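Local coordinates for DHHA1 domain protein (Clostridium perfringens, PDB 3KEW), which binds zinc and probably acts as an alanyl-tRNA editing protein that removes wrongly attached amino acids from tRNA, at residues Gly51-Gly55 and Asn81-Glu85; Ile150-Val156 and Arg201-Gln207; Lys168-Arg172 and Leu190-Ala194. All coordinates share one frame; numbering follows the deposited sequence.

The chain starts in an antiparallel beta barrel. Interaction 1 closes a loop there, joining strand 51-53 to strand 82-86, and is complete before the rest opens. The chain then passes through helix 88-112, which carries the zinc ligands H98 and H102. Interaction 2 closes a long loop by tying the end of helix 136-152 to 201-207. Interaction 3 falls inside that loop, between residues 156 and 201. It sets 168-172 beside strand 191-194, the strand just before the zinc ligand C195. Interactions 2 and 3 come within about 4 Å at their nearest atoms without touching. Interactions 1 and 3 lie on opposite sides of the chain's centre, 37 Å apart between centres.

Interaction 1. Residues Gly51-Gly55 and Asn81-Glu85; sequences GLIDG and NLQCE
L52 pairs with E85 and I53 with C84 in an antiparallel strand contact within the N-terminal beta barrel. The strand directions differ by 171°. Strand 82-86 also bonds to strand 15-26 through F16 and G18, so it links the first barrel strand to strand 51-53.

L52 and E85 form a hydrogen-bonded pair. L52 N gives a straight bond to E85 O (2.9 Å, 169°), and E85 N returns one to L52 O (2.9 Å). Their side chains lie side by side and point the same way. L52 CD1 ends 4.0 Å from E85 OE2.

I53 and C84 form a non-hydrogen-bonded pair on the other face, which is buried. I53 CG1 is anti to the carbonyl carbon (chi1 -74°), and this lays it 3.9 Å from C84 SG. The CG2 branch lies between L82 CD1 and C84 SG, 4.1 Å from each atom. H70 and L72 of strand 67-72 also touch I53.

At D54 the chain leaves the strand with positive phi. D54 CG packs on L82 CD2 at 3.8 Å. Q83 O is gripped twice: it accepts from D54 N (2.9 Å) and from a water at 2.8 Å, which in turn accepts from G55 N.

Interaction 2. Residues Ile150-Val156 and Arg201-Gln207; sequences IFENLEV and RNTRDLQ
V156 N bonds to R201 O (2.9 Å) and T203 N to L154 O (3.0 Å), making a single beta-type bridge around E155 and N202. The bridge follows the C-terminal end of helix 136-152. N153 leaves the helix there with positive phi. The partner segment turns into a short 3-10 segment at 204-206, which an Asx motif of N202 braces.

T203 is the main polar link. Its OG1 sits between the backbone N and the carbonyl carbon (chi1 59°), facing the helix end. It accepts from L154 N at 2.8 Å and donates to L149 O, so the buried hydroxyl uses both of its bonding roles. The CG2 branch meets V156 CG2 at 3.9 Å. I187 of strand 184-187 also touches T203, and V185 touches V156.

N153 reaches across with its amide oxygen. OD1 lies close against N202 CB, and R204 N gives it only a weak bond of 3.3 Å. The amides of N153 and N202 stand nearly perpendicular, 89° apart.

Apolar packing comes from I150. Its CD1 meets L206 CB at 3.7 Å, the two side chains crossing at about a right angle. The CG2 branch rests between T203 O and Q207 O. L103 of helix 88-112 touches both I150 and L206, so this layer borders the helix that carries zinc ligands H98 and H102. Within 201-207, D205 N donates the Asx bond to N202 OD1, 2.9 Å long and nearly in line with the side-chain C=O.

Interaction 3. Residues Lys168-Arg172 and Leu190-Ala194; sequences KVKTR and LDLNA
L192 and D191 of edge strand 191-194 receive the loop segment 168-172, in a surface contact beside the three-stranded antiparallel sheet. The strand leads directly into C195, a zinc ligand, and the D191 side chain is about 9 Å from the metal. The contact has an apolar half at L192 and a polar half at D191.

L192 is the residue most covered here. Its CG is anti to the backbone N (chi1 -169°), which sends the isobutyl group out to the loop. Its two methyls both reach the carbonyl oxygen of K170: CD1 is 3.6 Å and CD2 3.7 Å from K170 O. CD2 also touches V169 CG1 at 3.8 Å, the two side chains crossing at a slant. The K170 side chain itself leads away.

R172 comes back to the strand because its chain bends at the third torsion (chi3 -78°). NH1 then meets D191 OD1 at 3.2 Å in a salt bridge, on the syn lone pair of that oxygen. The guanidinium and carboxylate are nearly coplanar, with the acid at the guanidinium edge. Y109 of helix 88-112 makes a cation-pi contact with the same arginine.

The second oxygen of D191 is held from within its own strand. N193 ND2 donates to D191 OD2 from above the carboxylate plane. With each oxygen gripped by a different residue, the rotation of the acid is restrained.

T171 joins the polar half through water. T171 OG1 donates to R173 O, and also accepts from a water at 3.1 Å. That water gives its other bond, 2.8 Å long, to N193 OD1.

Interaction 1. Residues Gly51-Gly55 and Asn81-Glu85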
ATOM      1  N   GLY A  51     -12.121   8.995  -6.200  1.00 49.35           N
ATOM      2  CA  GLY A  51     -11.822  10.354  -6.633  1.00 52.60           C
ATOM      3  C   GLY A  51     -12.702  10.842  -7.763  1.00 55.12           C
ATOM      4  O   GLY A  51     -13.896  10.534  -7.801  1.00 53.49           O
ATOM      5  N   LEU A  52     -12.112  11.619  -8.674  1.00 55.78           N
ATOM      6  CA  LEU A  52     -12.859  12.237  -9.776  1.00 52.73           C
ATOM      7  C   LEU A  52     -12.139  12.078 -11.106  1.00 53.77           C
ATOM      8  O   LEU A  52     -10.920  12.216 -11.179  1.00 54.26           O
ATOM      9  CB  LEU A  52     -13.078  13.732  -9.526  1.00 51.86           C
ATOM     10  CG  LEU A  52     -13.800  14.268  -8.291  1.00 56.29           C
ATOM     11  CD1 LEU A  52     -13.566  15.767  -8.190  1.00 54.11           C
ATOM     12  CD2 LEU A  52     -15.290  13.965  -8.347  1.00 62.49           C
ATOM     13  N   ILE A  53     -12.912  11.769 -12.143  1.00 56.99           N
ATOM     14  CA  ILE A  53     -12.470  11.843 -13.537  1.00 54.78           C
ATOM     15  C   ILE A  53     -13.434  12.794 -14.253  1.00 59.28           C
ATOM     16  O   ILE A  53     -14.634  12.504 -14.350  1.00 54.40           O
ATOM     17  CB  ILE A  53     -12.450  10.453 -14.215  1.00 51.78           C
ATOM     18  CG1 ILE A  53     -11.254   9.640 -13.701  1.00 47.22           C
ATOM     19  CG2 ILE A  53     -12.403  10.584 -15.757  1.00 52.08           C
ATOM     20  CD1 ILE A  53     -11.322   8.158 -14.009  1.00 46.72           C
ATOM     21  N   ASP A  54     -12.901  13.934 -14.711  1.00 61.46           N
ATOM     22  CA  ASP A  54     -13.678  15.011 -15.354  1.00 62.45           C
ATOM     23  C   ASP A  54     -14.877  15.458 -14.494  1.00 62.60           C
ATOM     24  O   ASP A  54     -15.989  15.654 -14.993  1.00 63.40           O
ATOM     25  CB  ASP A  54     -14.111  14.599 -16.774  1.00 61.83           C
ATOM     26  CG  ASP A  54     -14.696  15.755 -17.577  1.00 70.38           C
ATOM     27  OD1 ASP A  54     -14.077  16.839 -17.620  1.00 67.31           O
ATOM     28  OD2 ASP A  54     -15.791  15.575 -18.156  1.00 72.95           O
ATOM     29  N   GLY A  55     -14.645  15.579 -13.188  1.00 60.77           N
ATOM     30  CA  GLY A  55     -15.693  15.975 -12.245  1.00 57.88           C
ATOM     31  C   GLY A  55     -16.719  14.899 -11.921  1.00 58.10           C
ATOM     32  O   GLY A  55     -17.619  15.130 -11.110  1.00 61.24           O
ATOM     33  N   ASN A  81      -8.083  14.638 -22.739  1.00 61.03           N
ATOM     34  CA  ASN A  81      -7.434  15.661 -21.910  1.00 59.50           C
ATOM     35  C   ASN A  81      -8.237  15.980 -20.635  1.00 57.16           C
ATOM     36  O   ASN A  81      -8.503  17.137 -20.310  1.00 57.44           O
ATOM     37  CB  ASN A  81      -7.155  16.922 -22.754  1.00 63.02           C
ATOM     38  CG  ASN A  81      -6.186  17.880 -22.090  1.00 66.76           C
ATOM     39  OD1 ASN A  81      -5.139  17.476 -21.578  1.00 67.31           O
ATOM     40  ND2 ASN A  81      -6.532  19.163 -22.098  1.00 69.09           N
ATOM     41  N   LEU A  82      -8.637  14.932 -19.926  1.00 55.86           N
ATOM     42  CA  LEU A  82      -9.513  15.088 -18.771  1.00 54.85           C
ATOM     43  C   LEU A  82      -8.717  15.323 -17.502  1.00 53.49           C
ATOM     44  O   LEU A  82      -7.679  14.698 -17.292  1.00 55.88           O
ATOM     45  CB  LEU A  82     -10.395  13.850 -18.601  1.00 50.44           C
ATOM     46  CG  LEU A  82     -11.187  13.376 -19.819  1.00 57.61           C
ATOM     47  CD1 LEU A  82     -11.754  12.018 -19.523  1.00 53.08           C
ATOM     48  CD2 LEU A  82     -12.297  14.360 -20.186  1.00 56.16           C
ATOM     49  N   GLN A  83      -9.206  16.241 -16.672  1.00 59.75           N
ATOM     50  CA  GLN A  83      -8.670  16.440 -15.328  1.00 63.64           C
ATOM     51  C   GLN A  83      -9.094  15.296 -14.413  1.00 62.20           C
ATOM     52  O   GLN A  83     -10.286  15.124 -14.125  1.00 58.75           O
ATOM     53  CB  GLN A  83      -9.134  17.777 -14.741  1.00 66.08           C
ATOM     54  CG  GLN A  83      -8.040  18.825 -14.637  1.00 76.43           C
ATOM     55  CD  GLN A  83      -6.927  18.426 -13.678  1.00 78.29           C
ATOM     56  OE1 GLN A  83      -5.853  17.990 -14.102  1.00 77.21           O
ATOM     57  NE2 GLN A  83      -7.180  18.574 -12.380  1.00 76.32           N
ATOM     58  N   CYS A  84      -8.113  14.516 -13.968  1.00 57.14           N
ATOM     59  CA  CYS A  84      -8.366  13.396 -13.066  1.00 57.42           C
ATOM     60  C   CYS A  84      -7.642  13.599 -11.745  1.00 60.57           C
ATOM     61  O   CYS A  84      -6.430  13.833 -11.733  1.00 65.93           O
ATOM     62  CB  CYS A  84      -7.910  12.089 -13.698  1.00 55.87           C
ATOM     63  SG  CYS A  84      -8.516  11.780 -15.363  1.00 54.26           S
ATOM     64  N   GLU A  85      -8.378  13.500 -10.637  1.00 56.47           N
ATOM     65  CA  GLU A  85      -7.783  13.690  -9.316  1.00 57.23           C
ATOM     66  C   GLU A  85      -8.174  12.630  -8.290  1.00 55.01           C
ATOM     67  O   GLU A  85      -9.344  12.255  -8.170  1.00 52.45           O
ATOM     68  CB  GLU A  85      -8.029  15.105  -8.778  1.00 57.82           C
ATOM     69  CG  GLU A  85      -9.335  15.750  -9.193  1.00 68.03           C
ATOM     70  CD  GLU A  85      -9.289  17.267  -9.095  1.00 77.77           C
ATOM     71  OE1 GLU A  85      -8.359  17.876  -9.669  1.00 83.31           O
ATOM     72  OE2 GLU A  85     -10.187  17.852  -8.454  1.00 77.31           O
TER
HETATM   73  O   HOH W   1     -11.922  16.252 -12.119  1.00 50.90           O

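Interaction 2. Residues Ile150-Val156 and Arg201-Gln207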
ATOM      1  N   ILE A 150      11.053   6.259  12.311  1.00 42.06           N
ATOM      2  CA  ILE A 150      10.272   7.312  11.657  1.00 39.94           C
ATOM      3  C   ILE A 150      11.050   8.632  11.712  1.00 46.47           C
ATOM      4  O   ILE A 150      11.271   9.297  10.686  1.00 46.68           O
ATOM      5  CB  ILE A 150       8.867   7.507  12.297  1.00 45.89           C
ATOM      6  CG1 ILE A 150       7.942   6.329  11.964  1.00 47.46           C
ATOM      7  CG2 ILE A 150       8.231   8.825  11.816  1.00 46.68           C
ATOM      8  CD1 ILE A 150       6.545   6.389  12.610  1.00 37.76           C
ATOM      9  N   PHE A 151      11.511   8.972  12.912  1.00 53.15           N
ATOM     10  CA  PHE A 151      12.225  10.220  13.036  0.50 55.32           C
ATOM     11  C   PHE A 151      13.657  10.159  12.495  1.00 55.28           C
ATOM     12  O   PHE A 151      14.190  11.192  12.097  1.00 57.81           O
ATOM     13  CB  PHE A 151      12.043  10.834  14.429  0.50 56.33           C
ATOM     14  CG  PHE A 151      10.609  11.215  14.713  0.50 55.88           C
ATOM     15  CD1 PHE A 151       9.867  10.534  15.670  0.50 56.29           C
ATOM     16  CD2 PHE A 151       9.985  12.220  13.972  0.50 53.81           C
ATOM     17  CE1 PHE A 151       8.536  10.868  15.914  0.50 60.86           C
ATOM     18  CE2 PHE A 151       8.658  12.563  14.204  0.50 58.15           C
ATOM     19  CZ  PHE A 151       7.931  11.887  15.180  0.50 61.05           C
ATOM     20  N   GLU A 152      14.230   8.960  12.375  1.00 58.62           N
ATOM     21  CA  GLU A 152      15.511   8.787  11.663  1.00 57.66           C
ATOM     22  C   GLU A 152      15.359   8.957  10.143  1.00 59.03           C
ATOM     23  O   GLU A 152      16.343   9.185   9.439  1.00 62.82           O
ATOM     24  CB  GLU A 152      16.141   7.428  11.974  1.00 59.33           C
ATOM     25  CG  GLU A 152      16.796   7.318  13.348  1.00 65.91           C
ATOM     26  CD  GLU A 152      18.030   8.187  13.496  1.00 71.33           C
ATOM     27  OE1 GLU A 152      18.799   8.315  12.521  1.00 73.99           O
ATOM     28  OE2 GLU A 152      18.235   8.738  14.599  1.00 75.33           O
ATOM     29  N   ASN A 153      14.121   8.831   9.659  1.00 62.22           N
ATOM     30  CA  ASN A 153      13.741   9.060   8.256  1.00 63.35           C
ATOM     31  C   ASN A 153      14.452   8.185   7.223  1.00 57.74           C
ATOM     32  O   ASN A 153      15.165   8.688   6.355  1.00 59.71           O
ATOM     33  CB  ASN A 153      13.854  10.549   7.879  1.00 67.40           C
ATOM     34  CG  ASN A 153      13.028  10.907   6.652  1.00 75.23           C
ATOM     35  OD1 ASN A 153      12.337  10.058   6.082  1.00 68.36           O
ATOM     36  ND2 ASN A 153      13.077  12.174   6.255  1.00 82.53           N
ATOM     37  N   LEU A 154      14.242   6.876   7.308  1.00 54.70           N
ATOM     38  CA  LEU A 154      14.882   5.963   6.362  1.00 51.65           C
ATOM     39  C   LEU A 154      14.195   6.036   5.006  1.00 47.31           C
ATOM     40  O   LEU A 154      12.987   6.278   4.921  1.00 50.12           O
ATOM     41  CB  LEU A 154      14.879   4.527   6.884  1.00 51.48           C
ATOM     42  CG  LEU A 154      15.325   4.250   8.317  1.00 46.93           C
ATOM     43  CD1 LEU A 154      15.180   2.767   8.613  1.00 46.57           C
ATOM     44  CD2 LEU A 154      16.755   4.720   8.562  1.00 57.10           C
ATOM     45  N   GLU A 155      14.982   5.857   3.953  1.00 47.38           N
ATOM     46  CA  GLU A 155      14.466   5.778   2.594  1.00 51.90           C
ATOM     47  C   GLU A 155      13.667   4.480   2.415  1.00 52.62           C
ATOM     48  O   GLU A 155      14.093   3.415   2.864  1.00 52.38           O
ATOM     49  CB  GLU A 155      15.624   5.825   1.591  1.00 53.14           C
ATOM     50  CG  GLU A 155      15.197   5.996   0.135  1.00 57.67           C
ATOM     51  CD  GLU A 155      16.325   5.762  -0.859  1.00 58.34           C
ATOM     52  OE1 GLU A 155      17.439   5.371  -0.448  1.00 64.41           O
ATOM     53  OE2 GLU A 155      16.084   5.953  -2.069  1.00 61.55           O
ATOM     54  N   VAL A 156      12.500   4.592   1.781  1.00 54.25           N
ATOM     55  CA  VAL A 156      11.705   3.431   1.407  1.00 47.47           C
ATOM     56  C   VAL A 156      11.646   3.346  -0.125  1.00 48.03           C
ATOM     57  O   VAL A 156      10.958   4.134  -0.767  1.00 42.54           O
ATOM     58  CB  VAL A 156      10.276   3.479   2.016  1.00 47.15           C
ATOM     59  CG1 VAL A 156       9.518   2.196   1.695  1.00 44.10           C
ATOM     60  CG2 VAL A 156      10.320   3.707   3.533  1.00 39.79           C
ATOM     61  N   ARG A 201       7.629   7.212   0.343  1.00 41.61           N
ATOM     62  CA  ARG A 201       9.028   7.064  -0.072  1.00 47.12           C
ATOM     63  C   ARG A 201      10.010   7.218   1.072  1.00 44.20           C
ATOM     64  O   ARG A 201      11.219   7.062   0.881  1.00 47.50           O
ATOM     65  CB  ARG A 201       9.382   8.039  -1.197  1.00 55.04           C
ATOM     66  CG  ARG A 201       9.047   7.515  -2.585  1.00 61.26           C
ATOM     67  CD  ARG A 201       9.754   8.328  -3.653  1.00 76.16           C
ATOM     68  NE  ARG A 201       8.974   8.379  -4.887  1.00 83.38           N
ATOM     69  CZ  ARG A 201       9.435   8.812  -6.054  1.00 87.12           C
ATOM     70  NH1 ARG A 201      10.689   9.235  -6.169  1.00 88.11           N
ATOM     71  NH2 ARG A 201       8.636   8.814  -7.113  1.00 92.04           N
ATOM     72  N   ASN A 202       9.488   7.537   2.250  1.00 42.97           N
ATOM     73  CA  ASN A 202      10.293   7.575   3.466  1.00 46.06           C
ATOM     74  C   ASN A 202       9.488   7.222   4.716  1.00 42.16           C
ATOM     75  O   ASN A 202       8.249   7.272   4.701  1.00 42.00           O
ATOM     76  CB  ASN A 202      11.021   8.924   3.610  1.00 49.50           C
ATOM     77  CG  ASN A 202      10.088  10.124   3.534  1.00 60.04           C
ATOM     78  OD1 ASN A 202       9.152  10.265   4.326  1.00 69.67           O
ATOM     79  ND2 ASN A 202      10.358  11.012   2.584  1.00 69.32           N
ATOM     80  N   THR A 203      10.183   6.864   5.794  1.00 43.38           N
ATOM     81  CA  THR A 203       9.509   6.547   7.068  1.00 41.55           C
ATOM     82  C   THR A 203       8.947   7.788   7.793  1.00 44.57           C
ATOM     83  O   THR A 203       7.984   7.676   8.557  1.00 42.04           O
ATOM     84  CB  THR A 203      10.408   5.718   8.020  1.00 47.13           C
ATOM     85  OG1 THR A 203      11.615   6.443   8.300  1.00 49.04           O
ATOM     86  CG2 THR A 203      10.754   4.329   7.405  1.00 35.26           C
ATOM     87  N   ARG A 204       9.530   8.966   7.538  1.00 48.03           N
ATOM     88  CA  ARG A 204       9.040  10.233   8.119  1.00 49.37           C
ATOM     89  C   ARG A 204       7.596  10.529   7.727  1.00 48.20           C
ATOM     90  O   ARG A 204       6.834  11.075   8.527  1.00 42.17           O
ATOM     91  CB  ARG A 204       9.960  11.404   7.742  1.00 52.78           C
ATOM     92  CG  ARG A 204       9.629  12.780   8.340  1.00 58.86           C
ATOM     93  CD  ARG A 204       9.478  12.778   9.861  1.00 67.61           C
ATOM     94  NE  ARG A 204       8.980  14.064  10.358  1.00 74.85           N
ATOM     95  CZ  ARG A 204       7.696  14.424  10.402  1.00 73.70           C
ATOM     96  NH1 ARG A 204       6.739  13.603   9.978  1.00 64.31           N
ATOM     97  NH2 ARG A 204       7.368  15.618  10.875  1.00 70.96           N
ATOM     98  N   ASP A 205       7.221  10.135   6.506  1.00 48.72           N
ATOM     99  CA  ASP A 205       5.838  10.241   6.020  1.00 44.67           C
ATOM    100  C   ASP A 205       4.785   9.521   6.866  1.00 42.70           C
ATOM    101  O   ASP A 205       3.595   9.821   6.756  1.00 43.40           O
ATOM    102  CB  ASP A 205       5.748   9.754   4.573  1.00 51.69           C
ATOM    103  CG  ASP A 205       5.977  10.863   3.558  1.00 59.69           C
ATOM    104  OD1 ASP A 205       5.450  10.746   2.433  1.00 59.74           O
ATOM    105  OD2 ASP A 205       6.668  11.854   3.878  1.00 70.73           O
ATOM    106  N   LEU A 206       5.216   8.580   7.707  1.00 45.03           N
ATOM    107  CA  LEU A 206       4.314   7.908   8.648  1.00 48.49           C
ATOM    108  C   LEU A 206       3.829   8.785   9.803  1.00 46.97           C
ATOM    109  O   LEU A 206       2.805   8.473  10.405  1.00 49.44           O
ATOM    110  CB  LEU A 206       4.980   6.668   9.227  1.00 47.45           C
ATOM    111  CG  LEU A 206       4.745   5.265   8.675  1.00 52.37           C
ATOM    112  CD1 LEU A 206       4.121   5.269   7.304  1.00 49.07           C
ATOM    113  CD2 LEU A 206       6.074   4.551   8.657  1.00 51.73           C
ATOM    114  N   GLN A 207       4.582   9.847  10.112  1.00 48.58           N
ATOM    115  CA  GLN A 207       4.323  10.807  11.219  1.00 51.34           C
ATOM    116  C   GLN A 207       4.581  10.180  12.586  1.00 51.21           C
ATOM    117  O   GLN A 207       5.515  10.568  13.299  1.00 55.25           O
ATOM    118  CB  GLN A 207       2.904  11.424  11.185  1.00 45.76           C
ATOM    119  CG  GLN A 207       2.459  12.081   9.865  1.00 58.49           C
ATOM    120  CD  GLN A 207       0.945  12.367   9.837  1.00 60.44           C
ATOM    121  OE1 GLN A 207       0.345  12.711  10.858  1.00 76.13           O
ATOM    122  NE2 GLN A 207       0.333  12.217   8.674  1.00 60.38           N
TER

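Interaction 3. Residues Lys168-Arg172 and Leu190-Ala194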
ATOM      1  N   LYS A 168      20.504 -10.623  -7.645  1.00101.83           N
ATOM      2  CA  LYS A 168      21.278 -10.074  -6.528  1.00100.65           C
ATOM      3  C   LYS A 168      20.399  -9.609  -5.360  1.00 97.30           C
ATOM      4  O   LYS A 168      20.908  -9.077  -4.366  1.00 96.92           O
ATOM      5  CB  LYS A 168      22.191  -8.935  -7.004  1.00103.44           C
ATOM      6  CG  LYS A 168      23.523  -9.391  -7.617  1.00108.79           C
ATOM      7  CD  LYS A 168      24.403 -10.184  -6.629  1.00113.56           C
ATOM      8  CE  LYS A 168      24.929  -9.328  -5.471  1.00114.48           C
ATOM      9  NZ  LYS A 168      25.916  -8.295  -5.904  1.00111.92           N
ATOM     10  N   VAL A 169      19.088  -9.808  -5.489  1.00 92.73           N
ATOM     11  CA  VAL A 169      18.129  -9.457  -4.437  1.00 88.30           C
ATOM     12  C   VAL A 169      18.161 -10.509  -3.328  1.00 86.15           C
ATOM     13  O   VAL A 169      17.894 -11.689  -3.571  1.00 85.93           O
ATOM     14  CB  VAL A 169      16.688  -9.284  -5.004  1.00 86.74           C
ATOM     15  CG1 VAL A 169      15.652  -9.212  -3.889  1.00 86.42           C
ATOM     16  CG2 VAL A 169      16.602  -8.032  -5.855  1.00 85.06           C
ATOM     17  N   LYS A 170      18.513 -10.075  -2.121  1.00 84.30           N
ATOM     18  CA  LYS A 170      18.543 -10.962  -0.960  1.00 81.57           C
ATOM     19  C   LYS A 170      17.285 -10.769  -0.124  1.00 76.57           C
ATOM     20  O   LYS A 170      17.002  -9.667   0.352  1.00 74.79           O
ATOM     21  CB  LYS A 170      19.805 -10.735  -0.115  1.00 86.21           C
ATOM     22  CG  LYS A 170      21.125 -10.882  -0.879  1.00 93.67           C
ATOM     23  CD  LYS A 170      21.305 -12.290  -1.447  1.00100.91           C
ATOM     24  CE  LYS A 170      22.456 -12.349  -2.439  1.00103.84           C
ATOM     25  NZ  LYS A 170      22.622 -13.718  -3.004  1.00105.25           N
ATOM     26  N   THR A 171      16.526 -11.848   0.028  1.00 71.18           N
ATOM     27  CA  THR A 171      15.286 -11.829   0.791  1.00 67.64           C
ATOM     28  C   THR A 171      15.238 -13.025   1.752  1.00 66.15           C
ATOM     29  O   THR A 171      15.892 -14.045   1.512  1.00 65.35           O
ATOM     30  CB  THR A 171      14.045 -11.765  -0.146  1.00 67.90           C
ATOM     31  OG1 THR A 171      12.851 -11.996   0.608  1.00 76.65           O
ATOM     32  CG2 THR A 171      14.141 -12.784  -1.273  1.00 68.56           C
ATOM     33  N   ARG A 172      14.491 -12.884   2.846  1.00 61.34           N
ATOM     34  CA  ARG A 172      14.374 -13.948   3.857  1.00 59.22           C
ATOM     35  C   ARG A 172      13.229 -14.923   3.583  1.00 59.19           C
ATOM     36  O   ARG A 172      13.216 -16.042   4.109  1.00 60.07           O
ATOM     37  CB  ARG A 172      14.204 -13.356   5.256  1.00 61.01           C
ATOM     38  CG  ARG A 172      15.421 -12.649   5.799  1.00 63.35           C
ATOM     39  CD  ARG A 172      15.190 -12.267   7.240  1.00 70.26           C
ATOM     40  NE  ARG A 172      14.341 -11.080   7.395  1.00 71.96           N
ATOM     41  CZ  ARG A 172      13.075 -11.095   7.815  1.00 71.79           C
ATOM     42  NH1 ARG A 172      12.396  -9.959   7.926  1.00 65.57           N
ATOM     43  NH2 ARG A 172      12.484 -12.240   8.129  1.00 68.80           N
ATOM     44  N   LEU A 190      16.811  -1.715   6.957  1.00 60.65           N
ATOM     45  CA  LEU A 190      15.981  -2.506   7.861  1.00 61.18           C
ATOM     46  C   LEU A 190      15.388  -3.767   7.235  1.00 63.23           C
ATOM     47  O   LEU A 190      15.597  -4.865   7.748  1.00 64.91           O
ATOM     48  CB  LEU A 190      14.865  -1.645   8.470  1.00 56.36           C
ATOM     49  CG  LEU A 190      13.905  -2.335   9.442  1.00 53.34           C
ATOM     50  CD1 LEU A 190      14.560  -2.596  10.801  1.00 46.30           C
ATOM     51  CD2 LEU A 190      12.647  -1.509   9.606  1.00 45.62           C
ATOM     52  N   ASP A 191      14.646  -3.605   6.142  1.00 64.83           N
ATOM     53  CA  ASP A 191      13.800  -4.680   5.614  1.00 66.96           C
ATOM     54  C   ASP A 191      13.680  -4.626   4.085  1.00 63.56           C
ATOM     55  O   ASP A 191      13.834  -3.569   3.480  1.00 62.15           O
ATOM     56  CB  ASP A 191      12.407  -4.592   6.258  1.00 66.54           C
ATOM     57  CG  ASP A 191      11.784  -5.956   6.530  1.00 77.18           C
ATOM     58  OD1 ASP A 191      12.520  -6.937   6.792  1.00 78.63           O
ATOM     59  OD2 ASP A 191      10.537  -6.040   6.499  1.00 78.56           O
ATOM     60  N   LEU A 192      13.408  -5.777   3.475  1.00 63.04           N
ATOM     61  CA  LEU A 192      13.272  -5.908   2.027  1.00 58.68           C
ATOM     62  C   LEU A 192      12.313  -7.057   1.763  1.00 57.89           C
ATOM     63  O   LEU A 192      12.653  -8.222   1.998  1.00 55.75           O
ATOM     64  CB  LEU A 192      14.638  -6.217   1.407  1.00 60.09           C
ATOM     65  CG  LEU A 192      14.915  -6.168  -0.098  1.00 64.00           C
ATOM     66  CD1 LEU A 192      16.414  -6.162  -0.303  1.00 60.80           C
ATOM     67  CD2 LEU A 192      14.324  -7.349  -0.845  1.00 67.72           C
ATOM     68  N   ASN A 193      11.138  -6.703   1.310  1.00 55.46           N
ATOM     69  CA  ASN A 193      10.062  -7.730   1.024  1.00 50.30           C
ATOM     70  C   ASN A 193       9.379  -7.494  -0.395  1.00 51.56           C
ATOM     71  O   ASN A 193       9.177  -6.393  -0.823  1.00 46.27           O
ATOM     72  CB  ASN A 193       8.965  -7.678   2.096  1.00 51.20           C
ATOM     73  CG  ASN A 193       9.504  -7.803   3.511  1.00 47.26           C
ATOM     74  OD1 ASN A 193       9.673  -8.902   4.035  1.00 47.47           O
ATOM     75  ND2 ASN A 193       9.749  -6.668   4.142  1.00 44.43           N
ATOM     76  N   ALA A 194       8.893  -8.595  -0.922  1.00 48.05           N
ATOM     77  CA  ALA A 194       8.110  -8.505  -2.134  1.00 46.52           C
ATOM     78  C   ALA A 194       6.742  -7.982  -1.729  1.00 43.56           C
ATOM     79  O   ALA A 194       6.116  -8.510  -0.806  1.00 47.87           O
ATOM     80  CB  ALA A 194       8.005  -9.863  -2.814  1.00 47.21           C
TER
HETATM   81  O   HOH W   2      10.971 -11.096   2.911  1.00 56.99           O